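Local coordinates for ferric vibriobactin ABC transporter, periplasmic ferric vibriobactin-binding protein (Vibrio cholerae, PDB 3R5T) that binds the iron-loaded siderophore vibriobactin in the periplasm and probably delivers it to the membrane ABC transporter for iron uptake, at residues A30-G35 with G96-R101; Q149-V154 with L190-V195. All coordinates share one frame; numbering follows the deposited sequence.

Contact 1. Residues A30-G35 with G96-R101; sequences AVTVTG and GADSAR. With VBN ((4S,5R)-N-{3-[(2,3-dihydroxybenzoyl)amino]propyl}-2-(2,3-dihydroxyphenyl)-N-[3-({[(4S,5R)-2-(2,3-dihydroxyphenyl)-5-met hyl-4,5-dihydro-1,3-oxazol-4-yl]carbonyl}amino)propyl]-5-methyl-4,5-dihydro-1,3-oxazole-4-carboxamide), chain B.
A single carboxylate oxygen, OD2 of Asp98, is gripped twice by Thr32. The backbone N of Thr32 donates to OD2 over 3.0 Å, fairly straight and nearly in line with the carboxylate C-O bond. Thr32 OG1 donates to the same OD2 at 2.8 Å, from the syn side and 25° out of the carboxylate plane. Thr32 can offer both groups because OG1 lies beside its own backbone N, anti to the carbonyl carbon (chi1 -60°). The other oxygen of Asp98, OD1, is held by Tyr118 OH and Ser93 OG, so the buried carboxylate is fixed at both ends; Arg269 NE, which bonds Thr32 OG1, would probably help to stabilise the negative charge of the carboxylate. The bonds tie the segment leading into helix 31-39, after strand 26-28, to the type I turn Gly96-Ser99 after strand 89-93, the strand beside 26-28 in the parallel-sheet lobe of a two-lobed siderophore-binding protein whose cleft holds the ligand. Within the turn Ala97 N donates almost straight (173°) to the catechol oxygen OAH of the bound vibriobactin, 2.9 Å away, and the carboxylate of Asp98 comes up to carbons CAN and CAQ of the same ring, its CG 3.7 Å from VBN CAQ. Packing completes the join. Val31 CG1, also in touch with that ring, rests 3.7 Å from Asp98 OD2, the two side chains crossing at about a right angle. On the backbone side of Asp98, Ala30 CB rests against Asp98 O, 3.7 Å away.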
loop_
_atom_site.group_PDB
_atom_site.type_symbol
_atom_site.label_atom_id
_atom_site.label_comp_id
_atom_site.label_asym_id
_atom_site.label_seq_id
_atom_site.Cartn_x
_atom_site.Cartn_y
_atom_site.Cartn_z
ATOM N N ALA A 30 0.889 -10.778 -6.993
ATOM C CA ALA A 30 0.109 -9.822 -6.192
ATOM C C ALA A 30 0.365 -8.395 -6.668
ATOM O O ALA A 30 1.456 -7.843 -6.457
ATOM C CB ALA A 30 0.432 -9.948 -4.670
ATOM N N VAL A 31 -0.636 -7.800 -7.300
ATOM C CA VAL A 31 -0.498 -6.455 -7.838
ATOM C C VAL A 31 -0.019 -5.456 -6.765
ATOM O O VAL A 31 0.758 -4.550 -7.064
ATOM C CB VAL A 31 -1.827 -6.017 -8.528
ATOM C CG1 VAL A 31 -2.961 -5.876 -7.495
ATOM C CG2 VAL A 31 -1.638 -4.725 -9.337
ATOM N N THR A 32 -0.446 -5.637 -5.520
ATOM C CA THR A 32 0.032 -4.744 -4.449
ATOM C C THR A 32 1.546 -4.779 -4.313
ATOM O O THR A 32 2.171 -3.751 -4.135
ATOM C CB THR A 32 -0.581 -5.080 -3.075
ATOM O OG1 THR A 32 -1.997 -4.949 -3.158
ATOM C CG2 THR A 32 -0.068 -4.119 -2.002
ATOM N N VAL A 33 2.142 -5.961 -4.415
ATOM C CA VAL A 33 3.564 -6.078 -4.138
ATOM C C VAL A 33 4.387 -5.527 -5.289
ATOM O O VAL A 33 5.530 -5.115 -5.099
ATOM C CB VAL A 33 3.923 -7.527 -3.895
ATOM C CG1 VAL A 33 5.432 -7.703 -3.770
ATOM C CG2 VAL A 33 3.214 -8.009 -2.638
ATOM N N THR A 34 3.807 -5.514 -6.488
ATOM C CA THR A 34 4.567 -5.099 -7.675
ATOM C C THR A 34 5.109 -3.663 -7.583
ATOM O O THR A 34 6.227 -3.374 -8.026
ATOM C CB THR A 34 3.717 -5.336 -8.921
ATOM O OG1 THR A 34 3.435 -6.732 -8.987
ATOM C CG2 THR A 34 4.442 -4.915 -10.183
ATOM N N GLY A 35 4.324 -2.768 -6.996
ATOM C CA GLY A 35 4.784 -1.407 -6.804
ATOM C C GLY A 35 6.094 -1.314 -6.019
ATOM O O GLY A 35 6.964 -0.513 -6.351
ATOM N N GLY A 96 -5.581 -10.414 1.126
ATOM C CA GLY A 96 -6.011 -9.357 0.217
ATOM C C GLY A 96 -6.608 -10.000 -1.020
ATOM O O GLY A 96 -6.435 -11.204 -1.246
ATOM N N ALA A 97 -7.309 -9.216 -1.829
ATOM C CA ALA A 97 -7.925 -9.778 -3.040
ATOM C C ALA A 97 -6.903 -10.403 -4.004
ATOM O O ALA A 97 -7.256 -11.276 -4.821
ATOM C CB ALA A 97 -8.766 -8.719 -3.766
ATOM N N ASP A 98 -5.656 -9.946 -3.911
ATOM C CA ASP A 98 -4.570 -10.387 -4.799
ATOM C C ASP A 98 -3.756 -11.555 -4.227
ATOM O O ASP A 98 -2.733 -11.935 -4.790
ATOM C CB ASP A 98 -3.641 -9.206 -5.168
ATOM C CG ASP A 98 -3.002 -8.542 -3.968
ATOM O OD1 ASP A 98 -3.130 -9.048 -2.845
ATOM O OD2 ASP A 98 -2.370 -7.493 -4.174
ATOM N N SER A 99 -4.240 -12.158 -3.145
ATOM C CA SER A 99 -3.526 -13.285 -2.539
ATOM C C SER A 99 -3.694 -14.591 -3.313
ATOM O O SER A 99 -4.819 -15.025 -3.569
ATOM C CB SER A 99 -3.975 -13.501 -1.092
ATOM O OG SER A 99 -3.344 -14.661 -0.548
ATOM N N ALA A 100 -2.569 -15.211 -3.681
ATOM C CA ALA A 100 -2.565 -16.554 -4.245
ATOM C C ALA A 100 -2.008 -17.574 -3.244
ATOM O O ALA A 100 -1.381 -18.565 -3.640
ATOM C CB ALA A 100 -1.746 -16.570 -5.528
ATOM N N ARG A 101 -2.224 -17.326 -1.947
ATOM C CA ARG A 101 -1.665 -18.164 -0.895
ATOM C C ARG A 101 -1.966 -19.648 -1.105
ATOM O O ARG A 101 -1.079 -20.491 -0.944
ATOM C CB ARG A 101 -2.155 -17.701 0.479
ATOM C CG ARG A 101 -1.640 -18.543 1.626
ATOM C CD ARG A 101 -1.930 -17.896 2.973
ATOM N NE ARG A 101 -1.492 -18.764 4.063
ATOM C CZ ARG A 101 -1.908 -18.655 5.322
ATOM N NH1 ARG A 101 -1.460 -19.501 6.240
ATOM N NH2 ARG A 101 -2.780 -17.710 5.659
HETATM C C VBN B . -13.097 -5.212 -1.619
HETATM N N VBN B . -10.911 -6.491 -1.532
HETATM O O VBN B . -13.354 -5.449 -0.486
HETATM C CA VBN B . -11.980 -5.945 -2.350
HETATM C CB VBN B . -12.456 -7.229 -3.128
HETATM C CAB VBN B . -8.427 -0.662 -7.248
HETATM O OAC VBN B . -12.910 -0.617 1.448
HETATM O OAD VBN B . -11.560 -3.908 -6.452
HETATM O OAF VBN B . -8.089 -4.091 0.489
HETATM O OAG VBN B . -8.199 -8.296 2.570
HETATM O OAH VBN B . -7.599 -6.389 -1.441
HETATM O OAI VBN B . -10.654 -3.783 -0.148
HETATM O OAJ VBN B . -9.438 -6.777 0.682
HETATM O OAK VBN B . -9.083 -4.532 -2.753
HETATM C CAL VBN B . -8.914 -1.114 2.598
HETATM C CAM VBN B . -10.136 -10.836 0.652
HETATM C CAN VBN B . -5.585 -5.882 -4.524
HETATM C CAO VBN B . -8.152 -2.181 2.013
HETATM C CAP VBN B . -9.260 -10.267 1.620
HETATM C CAQ VBN B . -5.958 -6.376 -3.230
HETATM C CAR VBN B . -10.307 -0.939 2.263
HETATM C CAS VBN B . -10.783 -10.026 -0.292
HETATM C CAT VBN B . -6.415 -4.963 -5.215
HETATM C CAU VBN B . -15.138 -2.553 -1.043
HETATM C CAV VBN B . -14.485 -2.940 -4.451
HETATM C CAW VBN B . -14.568 -2.626 0.384
HETATM C CAX VBN B . -14.004 -2.508 -5.856
HETATM C CAY VBN B . -15.214 -3.885 -1.793
HETATM C CAZ VBN B . -13.697 -4.105 -3.829
HETATM N NBB VBN B . -13.114 -2.705 0.506
HETATM N NBC VBN B . -12.658 -1.942 -5.794
HETATM N NBD VBN B . -9.426 -2.781 -4.667
HETATM O OBF VBN B . -8.069 -3.063 -6.557
HETATM C CBG VBN B . -12.378 -1.611 1.097
HETATM C CBH VBN B . -11.485 -2.767 -6.095
HETATM C CBJ VBN B . -11.374 -7.801 -1.155
HETATM C CBK VBN B . -8.785 -3.067 1.093
HETATM C CBL VBN B . -9.041 -8.878 1.640
HETATM C CBM VBN B . -7.152 -5.930 -2.669
HETATM C CBN VBN B . -10.103 -2.910 0.778
HETATM C CBO VBN B . -9.664 -8.118 0.737
HETATM C CBP VBN B . -7.949 -5.043 -3.341
HETATM C CBQ VBN B . -10.893 -1.796 1.389
HETATM C CBR VBN B . -10.548 -8.710 -0.279
HETATM C CBS VBN B . -7.556 -4.523 -4.654
HETATM C CBU VBN B . -9.054 -2.012 -6.948
HETATM C CBW VBN B . -8.535 -3.643 -5.378
HETATM C CBX VBN B . -10.143 -2.125 -5.768
HETATM N NBY VBN B . -13.969 -4.351 -2.409
HETATM O OG1 VBN B . -12.195 -8.343 -2.167
HETATM C CG2 VBN B . -12.015 -7.404 -4.572
#

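Contact 2. Residues Q149-V154 with L190-V195; sequences QWTKQV and LQSVGV
The last turns of helix 137-155 run past the point where helix 185-192 ends, and the backbones come nearest where the CA atoms of Thr151 and Val193 lie 5.8 Å apart. That end is a Schellman motif: Val195 N returns to Leu190 O, Gly194 N bonds Gln191 O, and Gly194 takes the positive phi of the C' position. Val193, the residue just before this glycine, supplies the main side-chain contact. Its CG1, set beside its own backbone N and anti to the carbonyl carbon (chi1 -64°), reaches Thr151 CB at 4.0 Å, the two side chains meeting roughly at right angles. The same methyl also touches Val154 CG1 at 4.0 Å, and so bridges two residues a turn apart on one face of the helix. Beside it, the methyl CG2 of Thr151 faces Ser192 OG at 4.0 Å. Val154 continues the apolar layer onto Ile279 and Leu283 of helix 272-286, while Arg155, just beyond the segment, reaches back through NH1 to Ser192 O. Between the two segments the chemistry is therefore that of van der Waals packing: the contact rests on methyl and methine carbons with one hydroxyl oxygen, and the hydroxyls of Thr151 and Ser192 are paired with carbonyls of their own helices, Glu148 O and Leu189 O, and do not link the two.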
loop_
_atom_site.group_PDB
_atom_site.type_symbol
_atom_site.label_atom_id
_atom_site.label_comp_id
_atom_site.label_asym_id
_atom_site.label_seq_id
_atom_site.Cartn_x
_atom_site.Cartn_y
_atom_site.Cartn_z
ATOM N N GLN A 149 14.807 10.889 4.316
ATOM C CA GLN A 149 15.393 12.229 4.316
ATOM C C GLN A 149 14.372 13.251 3.834
ATOM O O GLN A 149 14.267 14.362 4.368
ATOM C CB GLN A 149 16.634 12.280 3.421
ATOM C CG GLN A 149 17.927 11.813 4.081
ATOM C CD GLN A 149 19.162 12.288 3.327
ATOM O OE1 GLN A 149 19.084 12.623 2.143
ATOM N NE2 GLN A 149 20.309 12.318 4.011
ATOM N N TRP A 150 13.602 12.873 2.824
ATOM C CA TRP A 150 12.569 13.744 2.291
ATOM C C TRP A 150 11.429 13.955 3.279
ATOM O O TRP A 150 10.986 15.088 3.473
ATOM C CB TRP A 150 12.027 13.150 0.993
ATOM C CG TRP A 150 11.020 14.019 0.287
ATOM C CD1 TRP A 150 11.148 15.336 -0.034
ATOM C CD2 TRP A 150 9.748 13.602 -0.218
ATOM N NE1 TRP A 150 10.013 15.777 -0.689
ATOM C CE2 TRP A 150 9.144 14.727 -0.817
ATOM C CE3 TRP A 150 9.063 12.387 -0.219
ATOM C CZ2 TRP A 150 7.880 14.670 -1.414
ATOM C CZ3 TRP A 150 7.799 12.331 -0.805
ATOM C CH2 TRP A 150 7.228 13.470 -1.391
ATOM N N THR A 151 10.956 12.886 3.911
ATOM C CA THR A 151 9.826 13.034 4.828
ATOM C C THR A 151 10.200 13.883 6.024
ATOM O O THR A 151 9.357 14.587 6.566
ATOM C CB THR A 151 9.194 11.689 5.272
ATOM O OG1 THR A 151 10.180 10.845 5.873
ATOM C CG2 THR A 151 8.558 10.975 4.085
ATOM N N LYS A 152 11.469 13.818 6.417
ATOM C CA LYS A 152 12.004 14.685 7.463
ATOM C C LYS A 152 11.833 16.142 7.070
ATOM O O LYS A 152 11.327 16.955 7.846
ATOM C CB LYS A 152 13.486 14.382 7.661
ATOM C CG LYS A 152 13.768 13.195 8.544
ATOM C CD LYS A 152 14.370 13.650 9.864
ATOM C CE LYS A 152 14.679 12.462 10.750
ATOM N NZ LYS A 152 13.451 11.709 11.103
ATOM N N GLN A 153 12.255 16.468 5.854
ATOM C CA GLN A 153 12.153 17.837 5.365
ATOM C C GLN A 153 10.698 18.278 5.306
ATOM O O GLN A 153 10.345 19.393 5.699
ATOM C CB GLN A 153 12.756 17.953 3.971
ATOM C CG GLN A 153 14.267 17.884 3.892
ATOM C CD GLN A 153 14.728 17.965 2.453
ATOM O OE1 GLN A 153 15.405 18.918 2.064
ATOM N NE2 GLN A 153 14.321 16.990 1.642
ATOM N N VAL A 154 9.847 17.403 4.789
ATOM C CA VAL A 154 8.445 17.727 4.655
ATOM C C VAL A 154 7.801 17.924 6.023
ATOM O O VAL A 154 7.046 18.874 6.241
ATOM C CB VAL A 154 7.703 16.611 3.891
ATOM C CG1 VAL A 154 6.207 16.839 3.956
ATOM C CG2 VAL A 154 8.205 16.514 2.441
ATOM N N LEU A 190 1.486 8.654 7.011
ATOM C CA LEU A 190 1.062 9.952 7.532
ATOM C C LEU A 190 1.766 10.320 8.844
ATOM O O LEU A 190 2.140 11.479 9.055
ATOM C CB LEU A 190 -0.466 10.013 7.673
ATOM C CG LEU A 190 -1.212 10.657 6.495
ATOM C CD1 LEU A 190 -0.728 10.185 5.140
ATOM C CD2 LEU A 190 -2.717 10.481 6.638
ATOM N N GLN A 191 1.934 9.334 9.723
ATOM C CA GLN A 191 2.651 9.542 10.980
ATOM C C GLN A 191 4.043 10.110 10.722
ATOM O O GLN A 191 4.535 10.955 11.489
ATOM C CB GLN A 191 2.803 8.223 11.738
ATOM C CG GLN A 191 1.531 7.610 12.280
ATOM C CD GLN A 191 1.755 6.179 12.741
ATOM O OE1 GLN A 191 2.834 5.840 13.241
ATOM N NE2 GLN A 191 0.743 5.328 12.563
ATOM N N SER A 192 4.686 9.625 9.655
ATOM C CA SER A 192 6.070 10.012 9.355
ATOM C C SER A 192 6.240 11.486 9.007
ATOM O O SER A 192 7.340 12.025 9.150
ATOM C CB SER A 192 6.684 9.131 8.261
ATOM O OG SER A 192 6.200 9.471 6.977
ATOM N N VAL A 193 5.169 12.136 8.555
ATOM C CA VAL A 193 5.224 13.573 8.328
ATOM C C VAL A 193 4.497 14.378 9.406
ATOM O O VAL A 193 4.140 15.534 9.184
ATOM C CB VAL A 193 4.724 13.954 6.932
ATOM C CG1 VAL A 193 5.654 13.359 5.870
ATOM C CG2 VAL A 193 3.280 13.488 6.722
ATOM N N GLY A 194 4.268 13.746 10.555
ATOM C CA GLY A 194 3.797 14.449 11.738
ATOM C C GLY A 194 2.314 14.366 12.053
ATOM O O GLY A 194 1.849 15.012 12.994
ATOM N N VAL A 195 1.562 13.598 11.264
ATOM C CA VAL A 195 0.153 13.407 11.564
ATOM C C VAL A 195 0.004 12.490 12.769
ATOM O O VAL A 195 0.733 11.512 12.898
ATOM C CB VAL A 195 -0.603 12.765 10.366
ATOM C CG1 VAL A 195 -2.072 12.591 10.712
ATOM C CG2 VAL A 195 -0.435 13.636 9.126
#

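How the contacts relate
From the N terminus the chain meets contact 1 first: it closes a loop of 60 residues that begins at helix 31-39 and returns after strand 89-93, so both ends belong to the lobe built on the parallel sheet, where it lines the siderophore pocket. Helix 137-155 then carries the chain across to the lobe with the mixed sheet, as the long linker helix does in this family, and contact 2 ties its C-terminal part to the end of helix 185-192, 35 residues later. The two loops thus follow one another, neither nested nor crossed. Their centres lie 27 Å apart on opposite sides of the chain's centre: one contact shapes the pocket, the other packs helices away from it.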